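Local coordinates for NAD-dependent dehydrogenase (Rhizobium meliloti, PDB 4Z0P), which reduces glyoxylate and hydroxypyruvate with NADPH, as a member of the D-isomer-specific 2-hydroxyacid dehydrogenase family, at residues S104-V107 and M108-L112; G152-A155 and A156-L159; D188-L191 and G192-F196. All blocks are in the same frame, centred on the assembly; numbering follows the deposited sequence.

Contact 1: residues S104-V107 and M108-L112; sequences SEWV and MMQCL
The indole of W106 carries the side chain of Q110 on one face, while V107 CG2 sits at its edge, in the plane of the ring. Q110 CG stands 3.5 Å from the centroid of the W106 six-membered ring and only 5° off the normal, a CH-pi contact straight over the face. Further along the same chain, Q110 NE2 lies 3.2 Å above the indole plane, displaced toward the rim, and the amide is turned 32° against the ring. The chain gets there by folding at its second torsion (chi2 -42°), which brings the amide back to its own helix: Q110 NE2 donates to W106 O at 3.3 Å, while Q110 N grips the same oxygen at 3.0 Å from the other face of the carbonyl plane. W106 NE1 and Q110 NE2 are both donors and do not bond to each other; the indole nitrogen bonds to T281 OG1. The remaining amide atom, Q110 OE1, bonds to S257 OG, so the amide is held at both ends. All this takes place on the long helix 97-115, which lies at the dimer interface. There E105 forms a salt bridge with R116 of the second subunit, and M108 packs on L112 of that subunit. The indole also touches A233 and D259, both of which bind NADPH. M109 CE approaches W106 CD1 obliquely at 4.5 Å, and V107 CG1 meets C111 SG, one turn further along, at 4.3 Å.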
loop_
_atom_site.group_PDB
_atom_site.type_symbol
_atom_site.label_atom_id
_atom_site.label_comp_id
_atom_site.label_asym_id
_atom_site.label_seq_id
_atom_site.Cartn_x
_atom_site.Cartn_y
_atom_site.Cartn_z
ATOM N N SER A 104 -9.446 4.256 -0.680
ATOM C CA SER A 104 -8.178 4.426 -1.343
ATOM C C SER A 104 -7.057 3.676 -0.662
ATOM O O SER A 104 -6.174 3.156 -1.339
ATOM C CB SER A 104 -7.853 5.896 -1.512
ATOM O OG SER A 104 -8.762 6.453 -2.473
ATOM N N GLU A 105 -7.107 3.576 0.663
ATOM C CA GLU A 105 -6.171 2.711 1.387
ATOM C C GLU A 105 -6.254 1.275 0.900
ATOM O O GLU A 105 -5.245 0.632 0.645
ATOM C CB GLU A 105 -6.460 2.683 2.879
ATOM C CG GLU A 105 -6.232 3.983 3.632
ATOM C CD GLU A 105 -6.849 3.966 5.029
ATOM O OE1 GLU A 105 -7.362 2.904 5.443
ATOM O OE2 GLU A 105 -6.876 5.034 5.678
ATOM N N TRP A 106 -7.471 0.755 0.816
ATOM C CA TRP A 106 -7.644 -0.645 0.450
ATOM C C TRP A 106 -7.195 -0.887 -1.002
ATOM O O TRP A 106 -6.512 -1.875 -1.287
ATOM C CB TRP A 106 -9.109 -1.075 0.662
ATOM C CG TRP A 106 -9.366 -2.548 0.382
ATOM C CD1 TRP A 106 -9.378 -3.564 1.286
ATOM C CD2 TRP A 106 -9.666 -3.144 -0.894
ATOM N NE1 TRP A 106 -9.677 -4.762 0.656
ATOM C CE2 TRP A 106 -9.845 -4.531 -0.682
ATOM C CE3 TRP A 106 -9.821 -2.641 -2.182
ATOM C CZ2 TRP A 106 -10.162 -5.422 -1.735
ATOM C CZ3 TRP A 106 -10.145 -3.508 -3.223
ATOM C CH2 TRP A 106 -10.316 -4.894 -2.980
ATOM N N VAL A 107 -7.562 0.011 -1.909
ATOM C CA VAL A 107 -7.180 -0.123 -3.318
ATOM C C VAL A 107 -5.652 -0.064 -3.458
ATOM O O VAL A 107 -5.052 -0.890 -4.131
ATOM C CB VAL A 107 -7.868 0.938 -4.209
ATOM C CG1 VAL A 107 -7.344 0.891 -5.639
ATOM C CG2 VAL A 107 -9.379 0.730 -4.206
ATOM N N MET A 108 -5.039 0.908 -2.804
ATOM C CA MET A 108 -3.577 1.030 -2.826
ATOM C C MET A 108 -2.943 -0.234 -2.280
ATOM O O MET A 108 -1.970 -0.742 -2.860
ATOM C CB MET A 108 -3.145 2.227 -1.979
ATOM C CG MET A 108 -1.626 2.459 -1.918
ATOM S SD MET A 108 -0.898 2.869 -3.529
ATOM C CE MET A 108 -1.668 4.474 -3.778
ATOM N N MET A 109 -3.475 -0.757 -1.173
ATOM C CA MET A 109 -2.899 -1.983 -0.599
ATOM C C MET A 109 -2.945 -3.133 -1.599
ATOM O O MET A 109 -1.960 -3.860 -1.754
ATOM C CB MET A 109 -3.594 -2.378 0.688
ATOM C CG MET A 109 -2.905 -3.535 1.373
ATOM S SD MET A 109 -3.582 -3.839 3.030
ATOM C CE MET A 109 -5.149 -4.410 2.569
ATOM N N GLN A 110 -4.081 -3.307 -2.279
ATOM C CA GLN A 110 -4.170 -4.427 -3.224
ATOM C C GLN A 110 -3.204 -4.238 -4.382
ATOM O O GLN A 110 -2.548 -5.184 -4.820
ATOM C CB GLN A 110 -5.565 -4.576 -3.815
ATOM C CG GLN A 110 -6.692 -4.680 -2.814
ATOM C CD GLN A 110 -6.386 -5.559 -1.636
ATOM O OE1 GLN A 110 -5.939 -6.702 -1.784
ATOM N NE2 GLN A 110 -6.624 -5.033 -0.434
ATOM N N CYS A 111 -3.152 -3.026 -4.929
ATOM C CA CYS A 111 -2.241 -2.801 -6.064
ATOM C C CYS A 111 -0.775 -3.058 -5.644
ATOM O O CYS A 111 0.001 -3.597 -6.430
ATOM C CB CYS A 111 -2.413 -1.399 -6.649
ATOM S SG CYS A 111 -4.030 -1.223 -7.485
ATOM N N LEU A 112 -0.390 -2.665 -4.428
ATOM C CA LEU A 112 0.957 -2.938 -3.950
ATOM C C LEU A 112 1.208 -4.409 -3.664
ATOM O O LEU A 112 2.290 -4.938 -4.034
ATOM C CB LEU A 112 1.303 -2.070 -2.746
ATOM C CG LEU A 112 1.413 -0.575 -3.029
ATOM C CD1 LEU A 112 1.539 0.214 -1.727
ATOM C CD2 LEU A 112 2.543 -0.236 -3.990
#

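Contact 2: residues G152-A155 and A156-L159; sequences GQDA and ARKL
Helix 150-161 is the helix of the beta-alpha-beta unit between strands 142-146 and 165-169, and G152 fits the last glycine of a GxGxxG pattern of the Rossmann type, consistent with about 5 Å between nearest atoms of G152 and the bound NADPH. A156 N bonds to G152 O at 2.9 Å in the regular i to i+4 ladder. On the flank that turns to helix 97-115, D154 and K158 join R157 in a salt-bridge network. With CG anti to the backbone N (chi1 -167°), the D154 carboxylate stands out from the helix. D154 OD2 takes K158 NZ at 2.8 Å on its syn lone pair, while D154 OD1 takes R157 NH2 at 3.1 Å on its anti lone pair. The second bond is bent, and the carboxylate and guanidinium planes stand 69° apart. D154 OD2 also bonds to S104 OG on helix 97-115, so this oxygen has two protein partners; together they probably favour the charged carboxylate. R157 folds back at chi3 (-60°), laying its guanidinium over the helix backbone, with Q153 O 3.6 Å above the centre of its plane. Q153 NE2 meanwhile bonds to M148 O in the cofactor-binding turn. Two waters knit the network: one links D154 OD1 with K158 NZ, and the other lies in the guanidinium plane, accepting from R157 NE and donating to D154 OD1, 3.0 Å on each leg.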
loop_
_atom_site.group_PDB
_atom_site.type_symbol
_atom_site.label_atom_id
_atom_site.label_comp_id
_atom_site.label_asym_id
_atom_site.label_seq_id
_atom_site.Cartn_x
_atom_site.Cartn_y
_atom_site.Cartn_z
ATOM N N GLY A 152 -13.612 6.088 -7.248
ATOM C CA GLY A 152 -12.705 5.861 -8.369
ATOM C C GLY A 152 -11.735 7.002 -8.618
ATOM O O GLY A 152 -10.536 6.782 -8.852
ATOM N N GLN A 153 -12.231 8.229 -8.533
ATOM C CA GLN A 153 -11.335 9.378 -8.770
ATOM C C GLN A 153 -10.244 9.513 -7.705
ATOM O O GLN A 153 -9.076 9.773 -8.020
ATOM C CB GLN A 153 -12.089 10.677 -8.909
ATOM C CG GLN A 153 -12.968 10.673 -10.142
ATOM C CD GLN A 153 -13.679 11.985 -10.323
ATOM O OE1 GLN A 153 -13.117 13.030 -10.033
ATOM N NE2 GLN A 153 -14.911 11.939 -10.803
ATOM N N ASP A 154 -10.614 9.358 -6.444
ATOM C CA ASP A 154 -9.646 9.482 -5.374
ATOM C C ASP A 154 -8.602 8.381 -5.473
ATOM O O ASP A 154 -7.406 8.654 -5.315
ATOM C CB ASP A 154 -10.317 9.463 -3.990
ATOM C CG ASP A 154 -9.373 9.891 -2.892
ATOM O OD1 ASP A 154 -9.043 11.083 -2.902
ATOM O OD2 ASP A 154 -8.962 9.075 -2.023
ATOM N N ALA A 155 -9.038 7.140 -5.719
ATOM C CA ALA A 155 -8.108 6.030 -5.864
ATOM C C ALA A 155 -7.176 6.270 -7.057
ATOM O O ALA A 155 -5.963 6.041 -6.949
ATOM C CB ALA A 155 -8.845 4.707 -6.003
ATOM N N ALA A 156 -7.723 6.733 -8.180
ATOM C CA ALA A 156 -6.883 6.994 -9.375
ATOM C C ALA A 156 -5.773 8.002 -9.062
ATOM O O ALA A 156 -4.615 7.793 -9.431
ATOM C CB ALA A 156 -7.736 7.515 -10.523
ATOM N N ARG A 157 -6.135 9.106 -8.400
ATOM C CA ARG A 157 -5.155 10.161 -8.115
ATOM C C ARG A 157 -4.062 9.630 -7.197
ATOM O O ARG A 157 -2.865 9.885 -7.408
ATOM C CB ARG A 157 -5.813 11.386 -7.495
ATOM C CG ARG A 157 -6.734 12.180 -8.410
ATOM C CD ARG A 157 -7.289 13.428 -7.700
ATOM N NE ARG A 157 -8.084 13.133 -6.475
ATOM C CZ ARG A 157 -9.425 13.095 -6.384
ATOM N NH1 ARG A 157 -10.195 13.334 -7.435
ATOM N NH2 ARG A 157 -10.021 12.816 -5.217
ATOM N N LYS A 158 -4.473 8.883 -6.164
ATOM C CA LYS A 158 -3.499 8.339 -5.226
ATOM C C LYS A 158 -2.580 7.295 -5.836
ATOM O O LYS A 158 -1.385 7.296 -5.569
ATOM C CB LYS A 158 -4.189 7.853 -3.958
ATOM C CG LYS A 158 -4.612 9.037 -3.097
ATOM C CD LYS A 158 -5.582 8.702 -2.022
ATOM C CE LYS A 158 -5.836 9.853 -1.079
ATOM N NZ LYS A 158 -6.910 9.567 -0.124
ATOM N N LEU A 159 -3.136 6.401 -6.647
ATOM C CA LEU A 159 -2.309 5.428 -7.341
ATOM C C LEU A 159 -1.296 6.107 -8.252
ATOM O O LEU A 159 -0.121 5.719 -8.271
ATOM C CB LEU A 159 -3.171 4.467 -8.135
ATOM C CG LEU A 159 -3.972 3.494 -7.322
ATOM C CD1 LEU A 159 -5.096 2.916 -8.185
ATOM C CD2 LEU A 159 -3.107 2.377 -6.744
HETATM O O HOH W 1 -10.048 14.246 -9.794
HETATM O O HOH W 2 -8.429 12.374 -0.612
HETATM O O HOH W 3 -6.693 12.568 -3.923
#

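Contact 3: residues D188-L191 and G192-F196; sequences DAFL and GRTDF
T194 OG1 donates to F190 O at 2.8 Å and also lies 3.9 Å above the phenyl plane of F190, over the ring centre. Its rotamer (chi1 -66°) places the hydroxyl beside the backbone N and turns it back to the helix it has just left. F190 O has a second donor, R193 N at 3.2 Å, arriving from the opposite face of the carbonyl plane. The backbone around them tightens: G192 N keeps the regular bond to D188 O at 3.0 Å, and R193 N, besides its bond to F190 O, keeps a weak one to A189 O. T194 N then reaches three residues back to L191 O at 3.0 Å, well above the carbonyl plane. One layer out, the F190 ring meets that of W169 with the planes about 35° apart, and it also packs on I167 and Y182. R193 spans toward strand 180-182, bonding to Y182 OH and bridging to E180. Beyond T194, the backbone of D195 pairs with T142 and V229 and that of F196 with T142 and G144. This is the C-terminal turn of helix 187-193, closed by bonds three residues back, in the Rossmann crossover from edge strand 180-182 to strand 196-199, the middle of seven parallel strands, next to strand 142-146.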
loop_
_atom_site.group_PDB
_atom_site.type_symbol
_atom_site.label_atom_id
_atom_site.label_comp_id
_atom_site.label_asym_id
_atom_site.label_seq_id
_atom_site.Cartn_x
_atom_site.Cartn_y
_atom_site.Cartn_z
ATOM N N ASP A 188 -13.379 -1.532 -24.560
ATOM C CA ASP A 188 -12.409 -2.501 -25.085
ATOM C C ASP A 188 -10.984 -1.958 -25.195
ATOM O O ASP A 188 -10.011 -2.674 -24.877
ATOM C CB ASP A 188 -12.915 -3.124 -26.392
ATOM C CG ASP A 188 -14.013 -4.178 -26.151
ATOM O OD1 ASP A 188 -14.461 -4.395 -24.994
ATOM O OD2 ASP A 188 -14.431 -4.804 -27.132
ATOM N N ALA A 189 -10.844 -0.702 -25.611
ATOM C CA ALA A 189 -9.523 -0.074 -25.694
ATOM C C ALA A 189 -8.915 0.059 -24.293
ATOM O O ALA A 189 -7.724 -0.211 -24.080
ATOM C CB ALA A 189 -9.632 1.281 -26.369
ATOM N N PHE A 190 -9.750 0.479 -23.345
ATOM C CA PHE A 190 -9.374 0.567 -21.936
ATOM C C PHE A 190 -8.920 -0.783 -21.371
ATOM O O PHE A 190 -7.853 -0.866 -20.771
ATOM C CB PHE A 190 -10.530 1.201 -21.134
ATOM C CG PHE A 190 -10.512 0.912 -19.656
ATOM C CD1 PHE A 190 -11.133 -0.217 -19.161
ATOM C CD2 PHE A 190 -9.947 1.805 -18.752
ATOM C CE1 PHE A 190 -11.124 -0.486 -17.795
ATOM C CE2 PHE A 190 -9.967 1.546 -17.383
ATOM C CZ PHE A 190 -10.549 0.396 -16.909
ATOM N N LEU A 191 -9.699 -1.837 -21.589
ATOM C CA LEU A 191 -9.343 -3.173 -21.074
ATOM C C LEU A 191 -8.016 -3.656 -21.638
ATOM O O LEU A 191 -7.185 -4.182 -20.898
ATOM C CB LEU A 191 -10.440 -4.188 -21.401
ATOM C CG LEU A 191 -11.778 -3.966 -20.703
ATOM C CD1 LEU A 191 -12.847 -4.847 -21.330
ATOM C CD2 LEU A 191 -11.687 -4.234 -19.200
ATOM N N GLY A 192 -7.797 -3.457 -22.940
ATOM C CA GLY A 192 -6.585 -3.932 -23.588
ATOM C C GLY A 192 -5.303 -3.292 -23.087
ATOM O O GLY A 192 -4.227 -3.854 -23.267
ATOM N N ARG A 193 -5.416 -2.130 -22.444
ATOM C CA ARG A 193 -4.283 -1.449 -21.811
ATOM C C ARG A 193 -4.098 -1.789 -20.328
ATOM O O ARG A 193 -3.071 -1.433 -19.756
ATOM C CB ARG A 193 -4.480 0.059 -21.880
ATOM C CG ARG A 193 -4.394 0.631 -23.271
ATOM C CD ARG A 193 -4.565 2.138 -23.204
ATOM N NE ARG A 193 -3.478 2.778 -22.469
ATOM C CZ ARG A 193 -3.429 4.070 -22.143
ATOM N NH1 ARG A 193 -4.425 4.893 -22.448
ATOM N NH2 ARG A 193 -2.381 4.549 -21.494
ATOM N N THR A 194 -5.061 -2.480 -19.721
ATOM C CA THR A 194 -5.114 -2.617 -18.284
ATOM C C THR A 194 -4.432 -3.889 -17.812
ATOM O O THR A 194 -4.788 -4.966 -18.240
ATOM C CB THR A 194 -6.573 -2.578 -17.792
ATOM O OG1 THR A 194 -7.089 -1.270 -18.058
ATOM C CG2 THR A 194 -6.651 -2.866 -16.290
ATOM N N ASP A 195 -3.468 -3.739 -16.905
ATOM C CA ASP A 195 -2.831 -4.867 -16.219
ATOM C C ASP A 195 -3.525 -5.251 -14.920
ATOM O O ASP A 195 -3.697 -6.433 -14.631
ATOM C CB ASP A 195 -1.359 -4.545 -15.898
ATOM C CG ASP A 195 -0.540 -4.168 -17.126
ATOM O OD1 ASP A 195 -0.584 -4.932 -18.125
ATOM O OD2 ASP A 195 0.164 -3.097 -17.107
ATOM N N PHE A 196 -3.837 -4.260 -14.092
ATOM C CA PHE A 196 -4.589 -4.459 -12.847
ATOM C C PHE A 196 -5.930 -3.761 -13.018
ATOM O O PHE A 196 -5.982 -2.535 -13.078
ATOM C CB PHE A 196 -3.909 -3.810 -11.626
ATOM C CG PHE A 196 -2.597 -4.428 -11.170
ATOM C CD1 PHE A 196 -1.974 -5.492 -11.818
ATOM C CD2 PHE A 196 -1.957 -3.870 -10.060
ATOM C CE1 PHE A 196 -0.762 -6.003 -11.343
ATOM C CE2 PHE A 196 -0.739 -4.368 -9.599
ATOM C CZ PHE A 196 -0.146 -5.428 -10.244
#

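Followed from the N terminus, the three contacts come in series; contacts 1 and 2 each lie within one helix, while contact 3 runs from the end of helix 187-193 into strand 196-199, so none closes a long loop, nests in another or crosses it. Contact 1 lies on helix 97-115 and contact 2 on helix 150-161. Space brings these two together, with centres about 10 Å apart: M108 CE packs 3.4 Å from K158 O, joining the dimer-interface helix to the glycine-rich beta-alpha-beta unit of strands 142-146 and 165-169. Contact 1 also reaches contact 3, where F196 CE2 packs 3.3 Å from C111 O. Contacts 2 and 3 stay apart, about 7 Å between nearest atoms.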